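Threonine--tRNA ligase catalytic subunit (Aeropyrum pernix, PDB 3A32) catalyses the attachment of threonine to tRNA(Thr) in two steps, through a threonyl-adenylate, and probably cannot itself remove wrongly attached serine. Local coordinates at residues T73-K83 against E104-H115. Residues are numbered along the deposited sequence; the frame is centred on the assembly and turned at random.
Sequences TPIIASTELFK and EFAVKPMNCPYH. With ZN (zinc ion), chain G.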
ATOM      1  N   THR A  73       1.496  -7.637  -7.921  1.00  7.34           N
ATOM      2  CA  THR A  73       1.711  -8.111  -9.304  1.00  5.56           C
ATOM      3  C   THR A  73       1.271  -7.018 -10.281  1.00  6.40           C
ATOM      4  O   THR A  73       0.489  -6.139  -9.902  1.00  5.86           O
ATOM      5  CB  THR A  73       1.052  -9.533  -9.580  1.00  5.53           C
ATOM      6  OG1 THR A  73      -0.379  -9.482  -9.404  1.00  2.00           O
ATOM      7  CG2 THR A  73       1.664 -10.651  -8.667  1.00  2.00           C
ATOM      8  N   PRO A  74       1.768  -7.054 -11.537  1.00  6.34           N
ATOM      9  CA  PRO A  74       1.440  -5.962 -12.443  1.00  7.21           C
ATOM     10  C   PRO A  74      -0.019  -5.735 -12.718  1.00  8.76           C
ATOM     11  O   PRO A  74      -0.859  -6.647 -12.610  1.00 10.16           O
ATOM     12  CB  PRO A  74       2.147  -6.346 -13.730  1.00  6.54           C
ATOM     13  CG  PRO A  74       3.288  -7.209 -13.259  1.00  6.78           C
ATOM     14  CD  PRO A  74       2.672  -8.018 -12.166  1.00  4.74           C
ATOM     15  N   ILE A  75      -0.319  -4.496 -13.077  1.00  8.84           N
ATOM     16  CA  ILE A  75      -1.654  -4.123 -13.440  1.00  9.06           C
ATOM     17  C   ILE A  75      -2.061  -4.507 -14.866  1.00 10.32           C
ATOM     18  O   ILE A  75      -3.277  -4.711 -15.121  1.00 11.79           O
ATOM     19  CB  ILE A  75      -1.888  -2.644 -13.065  1.00  9.28           C
ATOM     20  CG1 ILE A  75      -1.875  -2.626 -11.529  1.00  7.98           C
ATOM     21  CG2 ILE A  75      -3.193  -2.075 -13.739  1.00  5.24           C
ATOM     22  CD1 ILE A  75      -2.402  -1.431 -10.859  1.00 11.27           C
ATOM     23  N   ILE A  76      -1.082  -4.621 -15.775  1.00  9.34           N
ATOM     24  CA  ILE A  76      -1.358  -5.018 -17.147  1.00  7.99           C
ATOM     25  C   ILE A  76      -0.640  -6.322 -17.463  1.00  8.49           C
ATOM     26  O   ILE A  76       0.221  -6.760 -16.703  1.00  8.50           O
ATOM     27  CB  ILE A  76      -1.047  -3.923 -18.154  1.00  8.26           C
ATOM     28  CG1 ILE A  76       0.474  -3.578 -18.185  1.00  7.03           C
ATOM     29  CG2 ILE A  76      -1.955  -2.705 -17.878  1.00  7.15           C
ATOM     30  CD1 ILE A  76       0.961  -2.700 -19.476  1.00  7.15           C
ATOM     31  N   ALA A  77      -1.049  -6.982 -18.530  1.00  7.31           N
ATOM     32  CA  ALA A  77      -0.399  -8.218 -18.939  1.00  9.07           C
ATOM     33  C   ALA A  77      -0.698  -8.466 -20.396  1.00  9.24           C
ATOM     34  O   ALA A  77      -1.751  -8.070 -20.875  1.00  9.65           O
ATOM     35  CB  ALA A  77      -0.891  -9.421 -18.109  1.00  8.06           C
ATOM     36  N   SER A  78       0.207  -9.145 -21.084  1.00  9.31           N
ATOM     37  CA  SER A  78      -0.105  -9.689 -22.398  1.00  9.56           C
ATOM     38  C   SER A  78      -1.290 -10.580 -22.203  1.00 10.82           C
ATOM     39  O   SER A  78      -1.375 -11.281 -21.178  1.00 10.42           O
ATOM     40  CB  SER A  78       1.074 -10.536 -22.918  1.00  9.31           C
ATOM     41  OG  SER A  78       0.732 -11.340 -24.054  1.00 10.00           O
ATOM     42  N   THR A  79      -2.184 -10.622 -23.198  1.00 11.19           N
ATOM     43  CA  THR A  79      -3.270 -11.588 -23.135  1.00 11.81           C
ATOM     44  C   THR A  79      -2.831 -13.041 -23.246  1.00 11.98           C
ATOM     45  O   THR A  79      -3.645 -13.954 -22.987  1.00 12.22           O
ATOM     46  CB  THR A  79      -4.375 -11.301 -24.144  1.00 11.89           C
ATOM     47  OG1 THR A  79      -3.804 -11.015 -25.437  1.00 14.92           O
ATOM     48  CG2 THR A  79      -5.246 -10.137 -23.652  1.00  9.51           C
ATOM     49  N   GLU A  80      -1.570 -13.288 -23.610  1.00 11.87           N
ATOM     50  CA  GLU A  80      -1.041 -14.662 -23.509  1.00 12.96           C
ATOM     51  C   GLU A  80      -1.227 -15.195 -22.086  1.00 12.62           C
ATOM     52  O   GLU A  80      -1.485 -16.378 -21.852  1.00 13.19           O
ATOM     53  CB  GLU A  80       0.431 -14.747 -23.876  1.00 12.98           C
ATOM     54  CG  GLU A  80       0.749 -14.355 -25.304  1.00 17.54           C
ATOM     55  CD  GLU A  80      -0.029 -15.174 -26.326  1.00 21.68           C
ATOM     56  OE1 GLU A  80       0.010 -16.409 -26.168  1.00 20.07           O
ATOM     57  OE2 GLU A  80      -0.677 -14.578 -27.250  1.00 22.75           O
ATOM     58  N   LEU A  81      -1.121 -14.307 -21.119  1.00 13.27           N
ATOM     59  CA  LEU A  81      -1.227 -14.749 -19.750  1.00 13.89           C
ATOM     60  C   LEU A  81      -2.622 -15.338 -19.492  1.00 13.99           C
ATOM     61  O   LEU A  81      -2.749 -16.365 -18.810  1.00 13.57           O
ATOM     62  CB  LEU A  81      -0.886 -13.607 -18.778  1.00 12.79           C
ATOM     63  CG  LEU A  81      -0.956 -13.953 -17.298  1.00 12.46           C
ATOM     64  CD1 LEU A  81      -0.007 -15.091 -16.934  1.00 13.05           C
ATOM     65  CD2 LEU A  81      -0.665 -12.692 -16.486  1.00 11.03           C
ATOM     66  N   PHE A  82      -3.636 -14.683 -20.058  1.00 13.83           N
ATOM     67  CA  PHE A  82      -5.034 -15.042 -19.849  1.00 15.31           C
ATOM     68  C   PHE A  82      -5.517 -16.072 -20.878  1.00 16.06           C
ATOM     69  O   PHE A  82      -6.492 -16.768 -20.613  1.00 16.46           O
ATOM     70  CB  PHE A  82      -5.931 -13.790 -19.776  1.00 14.96           C
ATOM     71  CG  PHE A  82      -5.438 -12.767 -18.767  1.00 16.77           C
ATOM     72  CD1 PHE A  82      -5.477 -13.045 -17.387  1.00 15.41           C
ATOM     73  CD2 PHE A  82      -4.894 -11.559 -19.188  1.00 13.10           C
ATOM     74  CE1 PHE A  82      -4.961 -12.096 -16.446  1.00 14.26           C
ATOM     75  CE2 PHE A  82      -4.425 -10.615 -18.246  1.00 16.43           C
ATOM     76  CZ  PHE A  82      -4.442 -10.906 -16.877  1.00 12.62           C
ATOM     77  N   LYS A  83      -4.823 -16.196 -22.006  1.00 16.36           N
ATOM     78  CA  LYS A  83      -5.017 -17.328 -22.925  1.00 18.08           C
ATOM     79  C   LYS A  83      -4.636 -18.659 -22.261  1.00 19.66           C
ATOM     80  O   LYS A  83      -5.385 -19.630 -22.382  1.00 19.18           O
ATOM     81  CB  LYS A  83      -4.196 -17.160 -24.213  1.00 17.22           C
ATOM     82  CG  LYS A  83      -4.765 -16.076 -25.161  1.00 18.59           C
ATOM     83  CD  LYS A  83      -3.903 -15.881 -26.405  1.00 19.22           C
ATOM     84  CE  LYS A  83      -4.455 -14.805 -27.347  1.00 17.67           C
ATOM     85  NZ  LYS A  83      -3.538 -14.664 -28.556  1.00 19.65           N
ATOM     86  N   GLU A 104      -1.608  -7.705 -28.222  1.00 17.57           N
ATOM     87  CA  GLU A 104      -2.773  -7.529 -27.365  1.00 15.73           C
ATOM     88  C   GLU A 104      -2.436  -7.653 -25.856  1.00 14.38           C
ATOM     89  O   GLU A 104      -1.794  -8.640 -25.422  1.00 13.96           O
ATOM     90  CB  GLU A 104      -3.785  -8.599 -27.714  1.00 15.64           C
ATOM     91  CG  GLU A 104      -5.130  -8.319 -27.032  1.00 16.11           C
ATOM     92  CD  GLU A 104      -6.124  -9.366 -27.374  1.00 17.52           C
ATOM     93  OE1 GLU A 104      -5.815 -10.550 -27.161  1.00 18.34           O
ATOM     94  OE2 GLU A 104      -7.190  -9.012 -27.886  1.00 19.88           O
ATOM     95  N   PHE A 105      -2.883  -6.659 -25.091  1.00 12.63           N
ATOM     96  CA  PHE A 105      -2.675  -6.566 -23.640  1.00 11.19           C
ATOM     97  C   PHE A 105      -4.015  -6.347 -23.024  1.00 11.15           C
ATOM     98  O   PHE A 105      -4.941  -5.915 -23.715  1.00 11.87           O
ATOM     99  CB  PHE A 105      -1.789  -5.371 -23.297  1.00 10.93           C
ATOM    100  CG  PHE A 105      -0.302  -5.681 -23.324  1.00  8.64           C
ATOM    101  CD1 PHE A 105       0.407  -5.796 -22.144  1.00  5.69           C
ATOM    102  CD2 PHE A 105       0.368  -5.908 -24.555  1.00  9.23           C
ATOM    103  CE1 PHE A 105       1.814  -6.076 -22.145  1.00  9.10           C
ATOM    104  CE2 PHE A 105       1.743  -6.216 -24.591  1.00  9.45           C
ATOM    105  CZ  PHE A 105       2.482  -6.272 -23.380  1.00 10.46           C
ATOM    106  N   ALA A 106      -4.110  -6.627 -21.732  1.00 10.02           N
ATOM    107  CA  ALA A 106      -5.301  -6.437 -20.958  1.00  9.01           C
ATOM    108  C   ALA A 106      -4.935  -5.750 -19.642  1.00  9.32           C
ATOM    109  O   ALA A 106      -3.851  -5.973 -19.092  1.00  8.33           O
ATOM    110  CB  ALA A 106      -5.937  -7.797 -20.646  1.00  8.96           C
ATOM    111  N   VAL A 107      -5.866  -4.944 -19.132  1.00  8.06           N
ATOM    112  CA  VAL A 107      -5.853  -4.534 -17.759  1.00  6.67           C
ATOM    113  C   VAL A 107      -6.293  -5.778 -16.985  1.00  8.22           C
ATOM    114  O   VAL A 107      -7.314  -6.433 -17.324  1.00  9.34           O
ATOM    115  CB  VAL A 107      -6.803  -3.318 -17.541  1.00  6.46           C
ATOM    116  CG1 VAL A 107      -6.704  -2.790 -16.127  1.00  4.50           C
ATOM    117  CG2 VAL A 107      -6.438  -2.189 -18.561  1.00  3.18           C
ATOM    118  N   LYS A 108      -5.481  -6.148 -15.997  1.00  7.69           N
ATOM    119  CA  LYS A 108      -5.665  -7.347 -15.192  1.00  7.18           C
ATOM    120  C   LYS A 108      -7.079  -7.394 -14.599  1.00  7.92           C
ATOM    121  O   LYS A 108      -7.491  -6.450 -13.887  1.00  6.46           O
ATOM    122  CB  LYS A 108      -4.630  -7.303 -14.063  1.00  7.60           C
ATOM    123  CG  LYS A 108      -4.624  -8.429 -13.091  1.00  8.27           C
ATOM    124  CD  LYS A 108      -3.471  -8.312 -12.071  1.00  4.57           C
ATOM    125  CE  LYS A 108      -3.657  -7.152 -11.092  1.00  2.00           C
ATOM    126  NZ  LYS A 108      -2.543  -7.218 -10.087  1.00  2.00           N
ATOM    127  N   PRO A 109      -7.843  -8.466 -14.912  1.00  8.67           N
ATOM    128  CA  PRO A 109      -9.132  -8.685 -14.219  1.00  9.18           C
ATOM    129  C   PRO A 109      -9.025  -9.612 -13.000  1.00 10.72           C
ATOM    130  O   PRO A 109      -9.937  -9.646 -12.162  1.00 10.38           O
ATOM    131  CB  PRO A 109     -10.003  -9.337 -15.318  1.00  8.87           C
ATOM    132  CG  PRO A 109      -9.019 -10.110 -16.182  1.00  7.95           C
ATOM    133  CD  PRO A 109      -7.622  -9.487 -15.968  1.00  7.63           C
ATOM    134  N   MET A 110      -7.922 -10.361 -12.895  1.00 12.22           N
ATOM    135  CA  MET A 110      -7.713 -11.260 -11.766  1.00 14.68           C
ATOM    136  C   MET A 110      -6.236 -11.420 -11.519  1.00 12.12           C
ATOM    137  O   MET A 110      -5.452 -11.291 -12.467  1.00 12.24           O
ATOM    138  CB  MET A 110      -8.335 -12.630 -12.075  1.00 14.86           C
ATOM    139  CG  MET A 110      -7.775 -13.358 -13.312  1.00 18.39           C
ATOM    140  SD  MET A 110      -8.929 -14.659 -13.962  1.00 25.13           S
ATOM    141  CE  MET A 110     -10.217 -14.656 -12.678  1.00 27.92           C
ATOM    142  N   ASN A 111      -5.849 -11.708 -10.268  1.00  9.74           N
ATOM    143  CA  ASN A 111      -4.399 -11.837  -9.904  1.00  7.45           C
ATOM    144  C   ASN A 111      -3.852 -13.231 -10.053  1.00  7.11           C
ATOM    145  O   ASN A 111      -2.630 -13.416 -10.102  1.00  7.24           O
ATOM    146  CB  ASN A 111      -4.107 -11.390  -8.481  1.00  6.26           C
ATOM    147  CG  ASN A 111      -4.684 -10.037  -8.155  1.00  6.28           C
ATOM    148  OD1 ASN A 111      -5.520  -9.896  -7.261  1.00  8.86           O
ATOM    149  ND2 ASN A 111      -4.243  -9.036  -8.857  1.00  5.27           N
ATOM    150  N   CYS A 112      -4.756 -14.211 -10.115  1.00  6.56           N
ATOM    151  CA  CYS A 112      -4.407 -15.658 -10.166  1.00  7.11           C
ATOM    152  C   CYS A 112      -3.236 -16.117 -11.041  1.00  7.14           C
ATOM    153  O   CYS A 112      -2.375 -16.844 -10.538  1.00  8.69           O
ATOM    154  CB  CYS A 112      -5.659 -16.537 -10.492  1.00  6.81           C
ATOM    155  SG  CYS A 112      -7.275 -15.733 -10.174  1.00  9.17           S
ATOM    156  N   PRO A 113      -3.272 -15.829 -12.370  1.00  6.42           N
ATOM    157  CA  PRO A 113      -2.182 -16.218 -13.273  1.00  6.59           C
ATOM    158  C   PRO A 113      -0.838 -15.608 -12.876  1.00  6.61           C
ATOM    159  O   PRO A 113       0.192 -16.294 -12.975  1.00  7.31           O
ATOM    160  CB  PRO A 113      -2.648 -15.687 -14.642  1.00  6.53           C
ATOM    161  CG  PRO A 113      -4.183 -15.607 -14.538  1.00  6.89           C
ATOM    162  CD  PRO A 113      -4.418 -15.234 -13.093  1.00  6.72           C
ATOM    163  N   TYR A 114      -0.844 -14.356 -12.404  1.00  6.38           N
ATOM    164  CA  TYR A 114       0.404 -13.742 -11.908  1.00  7.36           C
ATOM    165  C   TYR A 114       0.924 -14.484 -10.676  1.00  7.21           C
ATOM    166  O   TYR A 114       2.092 -14.822 -10.623  1.00  8.65           O
ATOM    167  CB  TYR A 114       0.271 -12.225 -11.690  1.00  6.41           C
ATOM    168  CG  TYR A 114       0.596 -11.352 -12.940  1.00  7.58           C
ATOM    169  CD1 TYR A 114      -0.266 -10.341 -13.364  1.00  6.23           C
ATOM    170  CD2 TYR A 114       1.782 -11.507 -13.641  1.00  4.84           C
ATOM    171  CE1 TYR A 114       0.019  -9.536 -14.463  1.00  4.95           C
ATOM    172  CE2 TYR A 114       2.092 -10.680 -14.734  1.00  4.28           C
ATOM    173  CZ  TYR A 114       1.213  -9.716 -15.139  1.00  6.06           C
ATOM    174  OH  TYR A 114       1.519  -8.924 -16.235  1.00  7.78           O
ATOM    175  N   HIS A 115       0.045 -14.796  -9.719  1.00  7.25           N
ATOM    176  CA  HIS A 115       0.437 -15.526  -8.476  1.00  6.67           C
ATOM    177  C   HIS A 115       0.981 -16.901  -8.791  1.00  7.36           C
ATOM    178  O   HIS A 115       1.887 -17.340  -8.117  1.00  5.83           O
ATOM    179  CB  HIS A 115      -0.744 -15.638  -7.497  1.00  4.97           C
ATOM    180  CG  HIS A 115      -1.130 -14.318  -6.891  1.00  4.57           C
ATOM    181  ND1 HIS A 115      -2.029 -14.199  -5.853  1.00  2.00           N
ATOM    182  CD2 HIS A 115      -0.698 -13.060  -7.162  1.00  2.00           C
ATOM    183  CE1 HIS A 115      -2.126 -12.930  -5.507  1.00  2.00           C
ATOM    184  NE2 HIS A 115      -1.332 -12.221  -6.284  1.00  2.00           N
TER
HETATM  185 ZN    ZN G 708      -7.752 -16.359  -8.031  1.00 11.72          ZN
HETATM  186  O   HOH W   1       0.539  -9.954 -26.133  1.00 19.19           O
HETATM  187  O   HOH W   2      -8.682 -15.173  -6.681  1.00 15.13           O
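Leu-81, with CG anti to the backbone N (chi1 -180°), sets CD2 over the centre of the Tyr-114 ring, 3.6 Å from the centroid. Pro-74 CD covers the opposite face at the same height, so the ring is sandwiched by two CH-pi contacts. At the ring edge, Tyr-114 OH donates to Ile-76 O over 2.6 Å, in the carbonyl plane and on a lone pair. With an alanine here, Ile-76 O is likely to lose this donor, and a gap is likely to open between Pro-74 and Leu-81. Lys-108 is extended as far as CD and bends at chi3 (69°). This brings NZ to Pro-74 O (3.1 Å) and to Thr-73 O and OG1, all weak bonds. Thr-73 OG1 is also hydrogen-bonded to Glu-138. Phe-82 lays one ring face on Pro-109 CD, and its CE2 lies 4.0 Å from Ala-106 CB. Thr-79 OG1 donates to Glu-104 OE1 (2.7 Å) on the anti side of the carboxylate, whose other oxygen forms a salt bridge with Arg-92. Ala-77 and Ala-106 form an antiparallel hydrogen-bonded pair. Ser-78 OG caps the following turn by accepting from Glu-80 N (3.0 Å). Ile-75 packs on Ile-75 of the second subunit. In this class II synthetase catalytic region, the contact joins edge strand 76-78 of a small antiparallel sheet, within this chain 76-78, 103-107, 96-100, to Cys-112, which binds zinc with His-166 and His-310 where the chain turns into helix 112-126.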